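Long-range contacts in endoglucanase (Thermotoga maritima, PDB 1VHO), which probably acts as an aminopeptidase of the M42 family, a metal-dependent protease that takes two divalent metal ions per subunit: residues Glu13-Asp18 with Gln157-Thr162; Lys165-Ala170 with Val312-Pro317; Val228-Glu233 with Pro304-His309. All coordinates share one frame; numbering follows the deposited sequence.

Contact 1: residues Glu13-Asp18 with Gln157-Thr162; sequences ELSNLD and QTAFET
Gln-157 and Asn-16 meet where the last turn of helix 7-16 faces the loop that runs from strand 152-155, in the six-stranded antiparallel sheet, into strand 160-162, an outer strand of the small three-stranded antiparallel sheet. The contact lies near the surface and is mostly polar. Gln-157 offers its backbone carbonyl: Gln-157 O and Asn-16 OD1, both acceptors, come to 3.4 Å without bonding. Water 1 donates to Gln-157 O at 2.8 Å and to Ser-15 OG, linking the loop carbonyl to the helix. The serine hydroxyl reaches this water because it stands opposite its own backbone nitrogen (chi1 171°). It is also hydrogen-bonded to Lys-169 O, which makes a small hydroxyl apt at this buried point. Thr-158 aims its CB away from the helix, as suits a polar residue at the surface, and brings only backbone past Asn-16. Ala-159 carries the contact. Its N-H donates to Asn-16 OD1 over 2.8 Å, nearly straight at 161°, and arrives in the carbonyl plane on a lone pair. Its CB points at the helix, 3.9 Å from Ser-15 OG, and also touches Met-12; a methyl group fits here because the backbone comes so close. An asparagine suits the helix end because its amide can serve both polar groups of one residue, the oxygen taking the N-H of Ala-159 directly and the nitrogen meeting its carbonyl through solvent. This double use probably sets which way round the amide lies: water 2 accepts from Asn-16 ND2 at 2.8 Å and donates to Ala-159 O at 2.8 Å.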
ATOM      1  N   GLU A  13     -11.018  -1.900  -6.154  1.00 15.65           N
ATOM      2  CA  GLU A  13     -10.378  -1.633  -7.441  1.00 14.78           C
ATOM      3  C   GLU A  13      -8.860  -1.479  -7.244  1.00 15.04           C
ATOM      4  O   GLU A  13      -8.120  -2.010  -8.075  1.00 12.71           O
ATOM      5  CB  GLU A  13     -10.943  -0.393  -8.157  1.00 15.75           C
ATOM      6  CG  GLU A  13     -12.398  -0.602  -8.556  1.00 18.74           C
ATOM      7  CD  GLU A  13     -12.948   0.495  -9.475  1.00 24.98           C
ATOM      8  OE1 GLU A  13     -12.372   1.562  -9.700  1.00 24.57           O
ATOM      9  OE2 GLU A  13     -14.048   0.263  -9.996  1.00 27.50           O
ATOM     10  N   LEU A  14      -8.446  -0.844  -6.148  1.00 12.76           N
ATOM     11  CA  LEU A  14      -6.995  -0.639  -5.904  1.00 13.44           C
ATOM     12  C   LEU A  14      -6.330  -1.979  -5.613  1.00 13.35           C
ATOM     13  O   LEU A  14      -5.258  -2.260  -6.109  1.00 12.80           O
ATOM     14  CB  LEU A  14      -6.764   0.335  -4.747  1.00 12.02           C
ATOM     15  CG  LEU A  14      -7.005   1.840  -5.076  1.00 13.32           C
ATOM     16  CD1 LEU A  14      -7.059   2.653  -3.775  1.00 13.06           C
ATOM     17  CD2 LEU A  14      -5.880   2.312  -5.979  1.00 12.72           C
ATOM     18  N   SER A  15      -7.036  -2.809  -4.845  1.00 14.15           N
ATOM     19  CA  SER A  15      -6.507  -4.148  -4.522  1.00 14.43           C
ATOM     20  C   SER A  15      -6.357  -5.017  -5.772  1.00 15.68           C
ATOM     21  O   SER A  15      -5.331  -5.719  -5.919  1.00 13.59           O
ATOM     22  CB  SER A  15      -7.511  -4.780  -3.546  1.00 12.19           C
ATOM     23  OG  SER A  15      -7.163  -6.154  -3.366  1.00 14.12           O
ATOM     24  N   ASN A  16      -7.326  -4.962  -6.682  1.00 14.69           N
ATOM     25  CA  ASN A  16      -7.278  -5.814  -7.881  1.00 16.02           C
ATOM     26  C   ASN A  16      -6.211  -5.424  -8.886  1.00 16.12           C
ATOM     27  O   ASN A  16      -5.789  -6.312  -9.648  1.00 14.65           O
ATOM     28  CB  ASN A  16      -8.643  -5.879  -8.578  1.00 15.52           C
ATOM     29  CG  ASN A  16      -9.663  -6.651  -7.757  1.00 14.93           C
ATOM     30  OD1 ASN A  16      -9.338  -7.516  -6.946  1.00 14.94           O
ATOM     31  ND2 ASN A  16     -10.949  -6.362  -7.983  1.00 13.90           N
ATOM     32  N   LEU A  17      -5.855  -4.147  -9.022  1.00 14.43           N
ATOM     33  CA  LEU A  17      -4.790  -3.734  -9.926  1.00 14.80           C
ATOM     34  C   LEU A  17      -3.464  -4.439  -9.576  1.00 16.94           C
ATOM     35  O   LEU A  17      -3.176  -4.732  -8.401  1.00 14.57           O
ATOM     36  CB  LEU A  17      -4.542  -2.228  -9.739  1.00 15.90           C
ATOM     37  CG  LEU A  17      -5.747  -1.353 -10.148  1.00 15.98           C
ATOM     38  CD1 LEU A  17      -5.506   0.046  -9.554  1.00 21.75           C
ATOM     39  CD2 LEU A  17      -5.831  -1.315 -11.668  1.00 19.32           C
ATOM     40  N   ASP A  18      -2.644  -4.652 -10.622  1.00 13.96           N
ATOM     41  CA  ASP A  18      -1.351  -5.283 -10.408  1.00 14.13           C
ATOM     42  C   ASP A  18      -0.206  -4.295 -10.545  1.00 14.82           C
ATOM     43  O   ASP A  18       0.041  -3.746 -11.638  1.00 15.45           O
ATOM     44  CB  ASP A  18      -1.154  -6.473 -11.356  1.00 16.59           C
ATOM     45  CG  ASP A  18      -2.165  -7.588 -11.176  1.00 17.51           C
ATOM     46  OD1 ASP A  18      -2.769  -7.720 -10.089  1.00 16.86           O
ATOM     47  OD2 ASP A  18      -2.417  -8.373 -12.143  1.00 16.83           O
ATOM     48  N   GLN A 157      -5.935 -12.782  -6.876  1.00 14.62           N
ATOM     49  CA  GLN A 157      -7.042 -12.646  -5.918  1.00 15.65           C
ATOM     50  C   GLN A 157      -7.996 -11.541  -6.371  1.00 13.43           C
ATOM     51  O   GLN A 157      -7.534 -10.422  -6.670  1.00 14.54           O
ATOM     52  CB  GLN A 157      -6.494 -12.186  -4.552  1.00 15.80           C
ATOM     53  CG  GLN A 157      -7.564 -12.045  -3.438  1.00 15.18           C
ATOM     54  CD  GLN A 157      -8.092 -13.389  -3.005  1.00 19.48           C
ATOM     55  OE1 GLN A 157      -7.394 -14.404  -2.954  1.00 20.78           O
ATOM     56  NE2 GLN A 157      -9.384 -13.503  -2.604  1.00 17.82           N
ATOM     57  N   THR A 158      -9.274 -11.872  -6.320  1.00 14.62           N
ATOM     58  CA  THR A 158     -10.308 -10.869  -6.690  1.00 16.87           C
ATOM     59  C   THR A 158     -10.864 -10.333  -5.364  1.00 15.64           C
ATOM     60  O   THR A 158     -11.286 -11.135  -4.528  1.00 16.20           O
ATOM     61  CB  THR A 158     -11.383 -11.567  -7.508  1.00 16.29           C
ATOM     62  OG1 THR A 158     -10.766 -11.911  -8.797  1.00 14.97           O
ATOM     63  CG2 THR A 158     -12.576 -10.656  -7.824  1.00 17.57           C
ATOM     64  N   ALA A 159     -10.818  -9.021  -5.165  1.00 14.56           N
ATOM     65  CA  ALA A 159     -11.281  -8.481  -3.900  1.00 14.92           C
ATOM     66  C   ALA A 159     -12.795  -8.667  -3.695  1.00 15.35           C
ATOM     67  O   ALA A 159     -13.545  -8.684  -4.688  1.00 15.46           O
ATOM     68  CB  ALA A 159     -10.946  -6.986  -3.825  1.00 15.27           C
ATOM     69  N   PHE A 160     -13.219  -8.737  -2.440  1.00 14.00           N
ATOM     70  CA  PHE A 160     -14.653  -8.891  -2.165  1.00 16.68           C
ATOM     71  C   PHE A 160     -15.015  -8.134  -0.886  1.00 19.12           C
ATOM     72  O   PHE A 160     -14.190  -7.675  -0.102  1.00 18.31           O
ATOM     73  CB  PHE A 160     -15.068 -10.353  -2.012  1.00 16.49           C
ATOM     74  CG  PHE A 160     -14.455 -11.178  -0.918  1.00 18.33           C
ATOM     75  CD1 PHE A 160     -15.005 -11.200   0.358  1.00 22.13           C
ATOM     76  CD2 PHE A 160     -13.318 -11.919  -1.122  1.00 17.48           C
ATOM     77  CE1 PHE A 160     -14.425 -11.954   1.375  1.00 18.15           C
ATOM     78  CE2 PHE A 160     -12.728 -12.689  -0.136  1.00 20.28           C
ATOM     79  CZ  PHE A 160     -13.300 -12.689   1.140  1.00 21.21           C
ATOM     80  N   GLU A 161     -16.326  -7.951  -0.727  1.00 20.48           N
ATOM     81  CA  GLU A 161     -16.838  -7.316   0.476  1.00 26.40           C
ATOM     82  C   GLU A 161     -17.584  -8.387   1.274  1.00 28.79           C
ATOM     83  O   GLU A 161     -18.199  -9.318   0.710  1.00 28.86           O
ATOM     84  CB  GLU A 161     -17.832  -6.208   0.093  1.00 31.27           C
ATOM     85  CG  GLU A 161     -17.128  -4.993  -0.482  1.00 31.06           C
ATOM     86  CD  GLU A 161     -18.056  -3.883  -0.928  1.00 39.14           C
ATOM     87  OE1 GLU A 161     -19.004  -4.192  -1.714  1.00 39.71           O
ATOM     88  OE2 GLU A 161     -17.818  -2.702  -0.577  1.00 32.77           O
ATOM     89  N   THR A 162     -17.397  -8.348   2.575  1.00 29.06           N
ATOM     90  CA  THR A 162     -18.080  -9.262   3.469  1.00 28.61           C
ATOM     91  C   THR A 162     -18.374  -8.510   4.777  1.00 26.98           C
ATOM     92  O   THR A 162     -17.475  -7.875   5.281  1.00 24.22           O
ATOM     93  CB  THR A 162     -17.325 -10.547   3.759  1.00 30.17           C
ATOM     94  OG1 THR A 162     -18.084 -11.313   4.740  1.00 32.77           O
ATOM     95  CG2 THR A 162     -15.937 -10.255   4.358  1.00 33.89           C
TER
HETATM   96  O   HOH W   1      -7.698  -8.744  -4.405  1.00 13.81           O
HETATM   97  O   HOH W   2     -13.466  -7.151  -6.973  1.00 17.65           O

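Contact 2: residues Lys165-Ala170 with Val312-Pro317; sequences KVVGKA and VEMVDP
Lys-165 bends at chi2 (-62°) and again near its tip, which lays its methylene chain across the side chain of selenomethionine Met-314 and carries its amine to Asp-316. Lys-165 CB comes to 3.7 Å from Met-314 CG and Lys-165 CG to 3.9 Å from Met-314 SE, while Lys-165 NZ makes a long, weak salt bridge of 3.4 Å to Asp-316 OD2, an oxygen that also pairs with Arg-318. A lysine thus serves twice, by its apolar chain and by its charge; an alanine here, lacking the methylenes beyond CB, would probably uncover the selenium side of Met-314 and leave Asp-316 without its lysine partner. Val-167 has CG1 anti to its backbone N (chi1 176°), pressed tightly at 3.4 Å against Val-312 CB, while its CG2 receives Met-314 CE at 3.7 Å. Beta-branched valines suit these strands, which pair antiparallel: Val-166 N donates to Val-315 O at 2.9 Å and Val-315 N returns a bond to Val-166 O. Gly-168 N also donates to Glu-313 O. On the face opposite Val-167, Val-166 CG2 touches Pro-317 CG at 3.8 Å. Glu-313, on that face too, turns its carboxylate to the backbone: OE1 accepts from Asp-172 N and OE2 from His-309 N, so it probably acts as a second-shell residue steadying two predicted zinc ligands. Asp-316 is the N-cap of helix 317-333, its carboxylate accepting a backbone N-H. Strand 165-168 is the middle of the three-stranded sheet, with strand 160-162 on its other side; helix 7-16 packs on Val-166 and Pro-317, and helix 171-187 on Glu-313 and Val-315.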
ATOM      1  N   LYS A 165     -16.681  -5.256   5.454  1.00 20.99           N
ATOM      2  CA  LYS A 165     -15.213  -5.243   5.313  1.00 17.93           C
ATOM      3  C   LYS A 165     -14.843  -5.478   3.839  1.00 17.41           C
ATOM      4  O   LYS A 165     -15.696  -5.933   3.072  1.00 16.93           O
ATOM      5  CB  LYS A 165     -14.588  -6.373   6.112  1.00 17.32           C
ATOM      6  CG  LYS A 165     -14.971  -6.438   7.596  1.00 21.16           C
ATOM      7  CD  LYS A 165     -14.510  -5.170   8.308  1.00 20.86           C
ATOM      8  CE  LYS A 165     -14.629  -5.367   9.831  1.00 28.67           C
ATOM      9  NZ  LYS A 165     -16.023  -4.972  10.271  1.00 29.70           N
ATOM     10  N   VAL A 166     -13.627  -5.147   3.473  1.00 16.75           N
ATOM     11  CA  VAL A 166     -13.102  -5.373   2.128  1.00 16.51           C
ATOM     12  C   VAL A 166     -11.948  -6.393   2.324  1.00 16.51           C
ATOM     13  O   VAL A 166     -11.184  -6.195   3.241  1.00 15.04           O
ATOM     14  CB  VAL A 166     -12.553  -4.120   1.433  1.00 15.44           C
ATOM     15  CG1 VAL A 166     -11.794  -4.480   0.139  1.00 15.46           C
ATOM     16  CG2 VAL A 166     -13.786  -3.276   1.005  1.00 17.04           C
ATOM     17  N   VAL A 167     -11.932  -7.431   1.511  1.00 14.64           N
ATOM     18  CA  VAL A 167     -10.887  -8.470   1.611  1.00 15.41           C
ATOM     19  C   VAL A 167     -10.211  -8.565   0.234  1.00 14.03           C
ATOM     20  O   VAL A 167     -10.889  -8.596  -0.797  1.00 14.83           O
ATOM     21  CB  VAL A 167     -11.519  -9.834   1.953  1.00 17.66           C
ATOM     22  CG1 VAL A 167     -10.452 -10.925   1.968  1.00 16.78           C
ATOM     23  CG2 VAL A 167     -12.188  -9.805   3.346  1.00 19.26           C
ATOM     24  N   GLY A 168      -8.871  -8.556   0.225  1.00 15.61           N
ATOM     25  CA  GLY A 168      -8.197  -8.633  -1.084  1.00 14.21           C
ATOM     26  C   GLY A 168      -6.689  -8.494  -0.893  1.00 13.67           C
ATOM     27  O   GLY A 168      -6.186  -8.369   0.226  1.00 13.35           O
ATOM     28  N   LYS A 169      -5.975  -8.774  -1.988  1.00 10.95           N
ATOM     29  CA  LYS A 169      -4.522  -8.733  -1.916  1.00 12.20           C
ATOM     30  C   LYS A 169      -4.031  -7.285  -1.798  1.00 12.65           C
ATOM     31  O   LYS A 169      -4.720  -6.357  -2.262  1.00 14.20           O
ATOM     32  CB  LYS A 169      -3.847  -9.348  -3.167  1.00 12.44           C
ATOM     33  CG  LYS A 169      -4.280  -8.609  -4.496  1.00 13.58           C
ATOM     34  CD  LYS A 169      -3.449  -9.228  -5.635  1.00 13.47           C
ATOM     35  CE  LYS A 169      -3.788  -8.627  -7.012  1.00 10.85           C
ATOM     36  NZ  LYS A 169      -3.227  -7.274  -7.232  1.00 10.47           N
ATOM     37  N   ALA A 170      -2.785  -7.165  -1.367  1.00 13.07           N
ATOM     38  CA  ALA A 170      -2.105  -5.856  -1.343  1.00 13.53           C
ATOM     39  C   ALA A 170      -2.768  -4.709  -0.630  1.00 12.45           C
ATOM     40  O   ALA A 170      -2.273  -3.554  -0.767  1.00 12.56           O
ATOM     41  CB  ALA A 170      -1.841  -5.401  -2.804  1.00 14.03           C
ATOM     42  N   VAL A 312      -5.794 -12.601   1.350  1.00 22.41           N
ATOM     43  CA  VAL A 312      -7.063 -12.131   1.898  1.00 21.84           C
ATOM     44  C   VAL A 312      -6.932 -11.172   3.075  1.00 21.20           C
ATOM     45  O   VAL A 312      -7.610 -11.296   4.113  1.00 20.56           O
ATOM     46  CB  VAL A 312      -8.006 -13.300   2.242  1.00 25.32           C
ATOM     47  CG1 VAL A 312      -8.484 -13.974   0.960  1.00 26.24           C
ATOM     48  CG2 VAL A 312      -7.303 -14.298   3.154  1.00 26.28           C
ATOM     49  N   GLU A 313      -6.062 -10.144   2.894  1.00 18.97           N
ATOM     50  CA  GLU A 313      -5.975  -9.118   3.941  1.00 18.13           C
ATOM     51  C   GLU A 313      -7.377  -8.525   4.092  1.00 17.00           C
ATOM     52  O   GLU A 313      -8.056  -8.412   3.088  1.00 15.52           O
ATOM     53  CB  GLU A 313      -5.006  -7.991   3.536  1.00 17.44           C
ATOM     54  CG  GLU A 313      -3.567  -8.617   3.507  1.00 17.82           C
ATOM     55  CD  GLU A 313      -2.531  -7.602   3.058  1.00 17.77           C
ATOM     56  OE1 GLU A 313      -2.867  -6.694   2.294  1.00 17.87           O
ATOM     57  OE2 GLU A 313      -1.342  -7.757   3.454  1.00 18.34           O
HETATM   58  N   MSE A 314      -7.700  -8.009   5.263  1.00 14.94           N
HETATM   59  CA  MSE A 314      -9.041  -7.454   5.464  1.00 15.20           C
HETATM   60  C   MSE A 314      -8.976  -6.094   6.135  1.00 14.99           C
HETATM   61  O   MSE A 314      -8.197  -5.915   7.083  1.00 17.24           O
HETATM   62  CB  MSE A 314      -9.805  -8.427   6.418  1.00 16.19           C
HETATM   63  CG  MSE A 314     -11.213  -7.868   6.739  1.00 22.48           C
HETATM   64 SE   MSE A 314     -12.066  -9.024   8.037  1.00 42.27          SE
HETATM   65  CE  MSE A 314     -12.481 -10.523   6.927  1.00 29.87           C
ATOM     66  N   VAL A 315      -9.667  -5.112   5.580  1.00 14.41           N
ATOM     67  CA  VAL A 315      -9.687  -3.774   6.187  1.00 14.69           C
ATOM     68  C   VAL A 315     -11.171  -3.340   6.297  1.00 15.76           C
ATOM     69  O   VAL A 315     -12.051  -3.875   5.587  1.00 17.09           O
ATOM     70  CB  VAL A 315      -8.962  -2.704   5.370  1.00 19.89           C
ATOM     71  CG1 VAL A 315      -7.453  -3.027   5.288  1.00 23.82           C
ATOM     72  CG2 VAL A 315      -9.555  -2.593   3.964  1.00 18.86           C
ATOM     73  N   ASP A 316     -11.395  -2.366   7.178  1.00 14.79           N
ATOM     74  CA  ASP A 316     -12.735  -1.792   7.317  1.00 15.20           C
ATOM     75  C   ASP A 316     -12.750  -0.475   6.578  1.00 14.82           C
ATOM     76  O   ASP A 316     -12.037   0.471   6.958  1.00 16.79           O
ATOM     77  CB  ASP A 316     -12.978  -1.530   8.842  1.00 17.74           C
ATOM     78  CG  ASP A 316     -14.435  -1.185   9.099  1.00 20.39           C
ATOM     79  OD1 ASP A 316     -14.990  -0.390   8.307  1.00 17.37           O
ATOM     80  OD2 ASP A 316     -15.044  -1.755  10.033  1.00 21.05           O
ATOM     81  N   PRO A 317     -13.546  -0.277   5.526  1.00 16.47           N
ATOM     82  CA  PRO A 317     -13.606   0.959   4.784  1.00 16.30           C
ATOM     83  C   PRO A 317     -13.932   2.166   5.629  1.00 18.09           C
ATOM     84  O   PRO A 317     -13.527   3.282   5.261  1.00 16.00           O
ATOM     85  CB  PRO A 317     -14.628   0.728   3.673  1.00 18.93           C
ATOM     86  CG  PRO A 317     -14.883  -0.730   3.657  1.00 19.50           C
ATOM     87  CD  PRO A 317     -14.475  -1.321   4.989  1.00 17.45           C
TER

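Contact 3: residues Val228-Glu233 with Pro304-His309; sequences VTFASE and PLKYMH
Thr-229 and Leu-305 are joined at the point where two neighbouring parallel strands of the central mixed sheet run out. Leu-305 N donates to Thr-229 O over 2.8 Å (157° at the hydrogen), tilted 25° from the carbonyl plane, and Pro-304 CA adds a CA-H...O contact of 3.2 Å to the same oxygen. Proline is tolerated at this step because Thr-229 pairs with the residues before and after it, Ile-303 and Leu-305. The threonine hydroxyl serves elsewhere, bonded to Glu-276.

The close-packed side is apolar, with Val-228 and Leu-305 both buried. Val-228 sends one branch to each of two partners: CG1 lies 3.9 Å from Leu-305 CD1, and CG2 meets Met-308 CE, a selenomethionine methyl, at 4.0 Å. The selenomethionine chain folds back at chi2 (73°) and chi3, which turns its methyl toward the valine. Valine's two branches let it meet the leucine and the more flexible selenomethionine at once.

The other side, made by Phe-230 and Lys-306, is partly exposed. The Phe-230 ring has Pro-304 CB at its edge, a longer 4.4 Å from CD1, and Lys-306 CG over one face, 4.0 Å from CE2. The lysine's methylenes lie between two aromatic rings, since the same CG also stands over the centre of the Tyr-307 ring, while Lys-306 NZ bonds to Tyr-307 OH at 3.0 Å. Lysine suits this border, covering rings with its chain and keeping its amine on a polar partner.

Val-228, Leu-305 and Met-308 all touch Asp-172, Asp-227 immediately precedes Val-228, and His-309 closes the other segment. Asp-172, Asp-227 and His-309 are predicted zinc ligands, so the contact matches the metallopeptidase clan's usual plan, with metal ligands gathered at the ends of central strands.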
ATOM      1  N   VAL A 228       0.020   0.318   7.874  1.00 14.39           N
ATOM      2  CA  VAL A 228      -1.074  -0.540   8.325  1.00 15.54           C
ATOM      3  C   VAL A 228      -0.559  -1.288   9.572  1.00 17.16           C
ATOM      4  O   VAL A 228       0.669  -1.393   9.731  1.00 17.20           O
ATOM      5  CB  VAL A 228      -1.557  -1.578   7.296  1.00 15.14           C
ATOM      6  CG1 VAL A 228      -2.295  -0.858   6.133  1.00 14.79           C
ATOM      7  CG2 VAL A 228      -0.351  -2.334   6.755  1.00 16.15           C
ATOM      8  N   THR A 229      -1.491  -1.747  10.392  1.00 17.08           N
ATOM      9  CA  THR A 229      -1.044  -2.500  11.585  1.00 19.59           C
ATOM     10  C   THR A 229      -2.147  -3.416  12.062  1.00 21.71           C
ATOM     11  O   THR A 229      -3.310  -3.321  11.700  1.00 19.03           O
ATOM     12  CB  THR A 229      -0.763  -1.470  12.721  1.00 23.03           C
ATOM     13  OG1 THR A 229      -0.048  -2.095  13.793  1.00 23.14           O
ATOM     14  CG2 THR A 229      -2.080  -0.934  13.300  1.00 17.19           C
ATOM     15  N   PHE A 230      -1.844  -4.277  13.033  1.00 26.79           N
ATOM     16  CA  PHE A 230      -2.940  -5.040  13.674  1.00 29.24           C
ATOM     17  C   PHE A 230      -2.391  -5.591  14.991  1.00 30.97           C
ATOM     18  O   PHE A 230      -2.796  -5.152  16.059  1.00 31.37           O
ATOM     19  CB  PHE A 230      -3.571  -6.128  12.831  1.00 31.53           C
ATOM     20  CG  PHE A 230      -4.927  -6.565  13.359  1.00 33.25           C
ATOM     21  CD1 PHE A 230      -5.985  -5.666  13.392  1.00 31.29           C
ATOM     22  CD2 PHE A 230      -5.110  -7.845  13.840  1.00 32.22           C
ATOM     23  CE1 PHE A 230      -7.215  -6.056  13.911  1.00 32.59           C
ATOM     24  CE2 PHE A 230      -6.336  -8.235  14.383  1.00 34.12           C
ATOM     25  CZ  PHE A 230      -7.385  -7.336  14.419  1.00 31.27           C
ATOM     26  N   ALA A 231      -1.416  -6.483  14.849  1.00 31.48           N
ATOM     27  CA  ALA A 231      -0.825  -7.113  16.045  1.00 31.74           C
ATOM     28  C   ALA A 231       0.161  -6.203  16.741  1.00 31.84           C
ATOM     29  O   ALA A 231       0.704  -5.247  16.208  1.00 28.91           O
ATOM     30  CB  ALA A 231      -0.138  -8.404  15.632  1.00 34.32           C
ATOM     31  N   SER A 232       0.259  -6.385  18.073  1.00 33.57           N
ATOM     32  CA  SER A 232       1.224  -5.557  18.806  1.00 35.45           C
ATOM     33  C   SER A 232       2.453  -6.420  18.996  1.00 36.99           C
ATOM     34  O   SER A 232       2.336  -7.644  18.807  1.00 38.62           O
ATOM     35  CB  SER A 232       0.610  -5.031  20.091  1.00 40.56           C
ATOM     36  OG  SER A 232      -0.094  -3.815  19.810  1.00 37.70           O
ATOM     37  N   GLU A 233       3.642  -5.837  19.135  1.00 37.22           N
ATOM     38  CA  GLU A 233       4.780  -6.780  19.323  1.00 38.58           C
ATOM     39  C   GLU A 233       5.015  -6.835  20.833  1.00 35.80           C
ATOM     40  O   GLU A 233       4.672  -5.863  21.494  1.00 36.02           O
ATOM     41  CB  GLU A 233       6.039  -6.294  18.619  1.00 41.86           C
ATOM     42  N   PRO A 304      -5.970  -0.300  10.537  1.00 15.13           N
ATOM     43  CA  PRO A 304      -6.014  -1.653  11.081  1.00 16.13           C
ATOM     44  C   PRO A 304      -6.237  -2.639   9.919  1.00 15.03           C
ATOM     45  O   PRO A 304      -7.074  -2.373   9.049  1.00 14.96           O
ATOM     46  CB  PRO A 304      -7.270  -1.704  11.962  1.00 15.95           C
ATOM     47  CG  PRO A 304      -7.436  -0.234  12.358  1.00 14.81           C
ATOM     48  CD  PRO A 304      -7.094   0.511  11.069  1.00 15.66           C
ATOM     49  N   LEU A 305      -5.429  -3.673   9.902  1.00 15.51           N
ATOM     50  CA  LEU A 305      -5.606  -4.665   8.796  1.00 15.88           C
ATOM     51  C   LEU A 305      -5.487  -6.036   9.402  1.00 18.59           C
ATOM     52  O   LEU A 305      -4.610  -6.294  10.229  1.00 19.92           O
ATOM     53  CB  LEU A 305      -4.528  -4.344   7.755  1.00 19.55           C
ATOM     54  CG  LEU A 305      -4.424  -5.234   6.520  1.00 23.63           C
ATOM     55  CD1 LEU A 305      -3.726  -4.432   5.420  1.00 20.72           C
ATOM     56  CD2 LEU A 305      -3.632  -6.514   6.803  1.00 25.39           C
ATOM     57  N   LYS A 306      -6.332  -6.972   8.991  1.00 17.51           N
ATOM     58  CA  LYS A 306      -6.227  -8.336   9.533  1.00 19.81           C
ATOM     59  C   LYS A 306      -5.700  -9.265   8.468  1.00 20.10           C
ATOM     60  O   LYS A 306      -5.928  -9.048   7.268  1.00 19.34           O
ATOM     61  CB  LYS A 306      -7.647  -8.700  10.005  1.00 22.17           C
ATOM     62  CG  LYS A 306      -7.733  -9.848  10.998  1.00 33.05           C
ATOM     63  CD  LYS A 306      -9.187 -10.011  11.460  1.00 35.60           C
ATOM     64  CE  LYS A 306      -9.276 -10.641  12.832  1.00 42.61           C
ATOM     65  NZ  LYS A 306      -9.071 -12.118  12.799  1.00 46.53           N
ATOM     66  N   TYR A 307      -4.968 -10.312   8.826  1.00 21.43           N
ATOM     67  CA  TYR A 307      -4.452 -11.312   7.889  1.00 24.19           C
ATOM     68  C   TYR A 307      -3.354 -10.734   7.004  1.00 26.00           C
ATOM     69  O   TYR A 307      -3.244 -10.950   5.803  1.00 26.36           O
ATOM     70  CB  TYR A 307      -5.540 -12.023   7.072  1.00 24.09           C
ATOM     71  CG  TYR A 307      -6.722 -12.445   7.927  1.00 27.17           C
ATOM     72  CD1 TYR A 307      -6.590 -13.328   8.977  1.00 28.74           C
ATOM     73  CD2 TYR A 307      -7.972 -11.866   7.678  1.00 28.79           C
ATOM     74  CE1 TYR A 307      -7.702 -13.660   9.764  1.00 29.96           C
ATOM     75  CE2 TYR A 307      -9.072 -12.175   8.451  1.00 31.30           C
ATOM     76  CZ  TYR A 307      -8.917 -13.065   9.501  1.00 32.39           C
ATOM     77  OH  TYR A 307     -10.014 -13.378  10.263  1.00 34.65           O
HETATM   78  N   MSE A 308      -2.504  -9.940   7.655  1.00 27.17           N
HETATM   79  CA  MSE A 308      -1.368  -9.284   7.053  1.00 30.45           C
HETATM   80  C   MSE A 308      -0.581 -10.254   6.166  1.00 30.21           C
HETATM   81  O   MSE A 308      -0.385 -11.392   6.583  1.00 29.76           O
HETATM   82  CB  MSE A 308      -0.381  -8.894   8.186  1.00 38.72           C
HETATM   83  CG  MSE A 308       0.801  -8.096   7.653  1.00 49.02           C
HETATM   84 SE   MSE A 308       0.241  -6.320   7.198  1.00 63.40          SE
HETATM   85  CE  MSE A 308      -0.329  -5.675   8.907  1.00 55.23           C
ATOM     86  N   HIS A 309      -0.090  -9.791   5.030  1.00 30.48           N
ATOM     87  CA  HIS A 309       0.704 -10.624   4.149  1.00 32.35           C
ATOM     88  C   HIS A 309       0.058 -11.924   3.720  1.00 33.06           C
ATOM     89  O   HIS A 309       0.699 -12.993   3.911  1.00 35.50           O
ATOM     90  CB  HIS A 309       2.061 -10.950   4.820  1.00 36.84           C
ATOM     91  CG  HIS A 309       2.838  -9.721   5.189  1.00 41.47           C
ATOM     92  ND1 HIS A 309       3.363  -9.533   6.454  1.00 44.00           N
ATOM     93  CD2 HIS A 309       3.175  -8.624   4.476  1.00 43.98           C
ATOM     94  CE1 HIS A 309       3.995  -8.377   6.501  1.00 43.89           C
ATOM     95  NE2 HIS A 309       3.898  -7.812   5.314  1.00 45.94           N
TER

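In the fold
The three contacts form a row. Contact 1 lies about 8 Å from contact 2, centre to centre, and contact 2 about 11 Å from contact 3, whereas contacts 1 and 3, about 18 Å apart, do not touch. Contacts 1 and 2 share the three-stranded sheet, linked by the backbone pairing of Phe-160 with Val-167; contact 3 lies where strands 222-229 and 297-304 of the central sheet end and joins contact 2 through Met-314 O and Lys-306 N. Contact 1 closes before contact 2 begins, and both segments of contact 3 fall between those of contact 2. The small sheet thus ties the N-terminal helix 7-16 to the loop bearing His-309, beside the predicted zinc site.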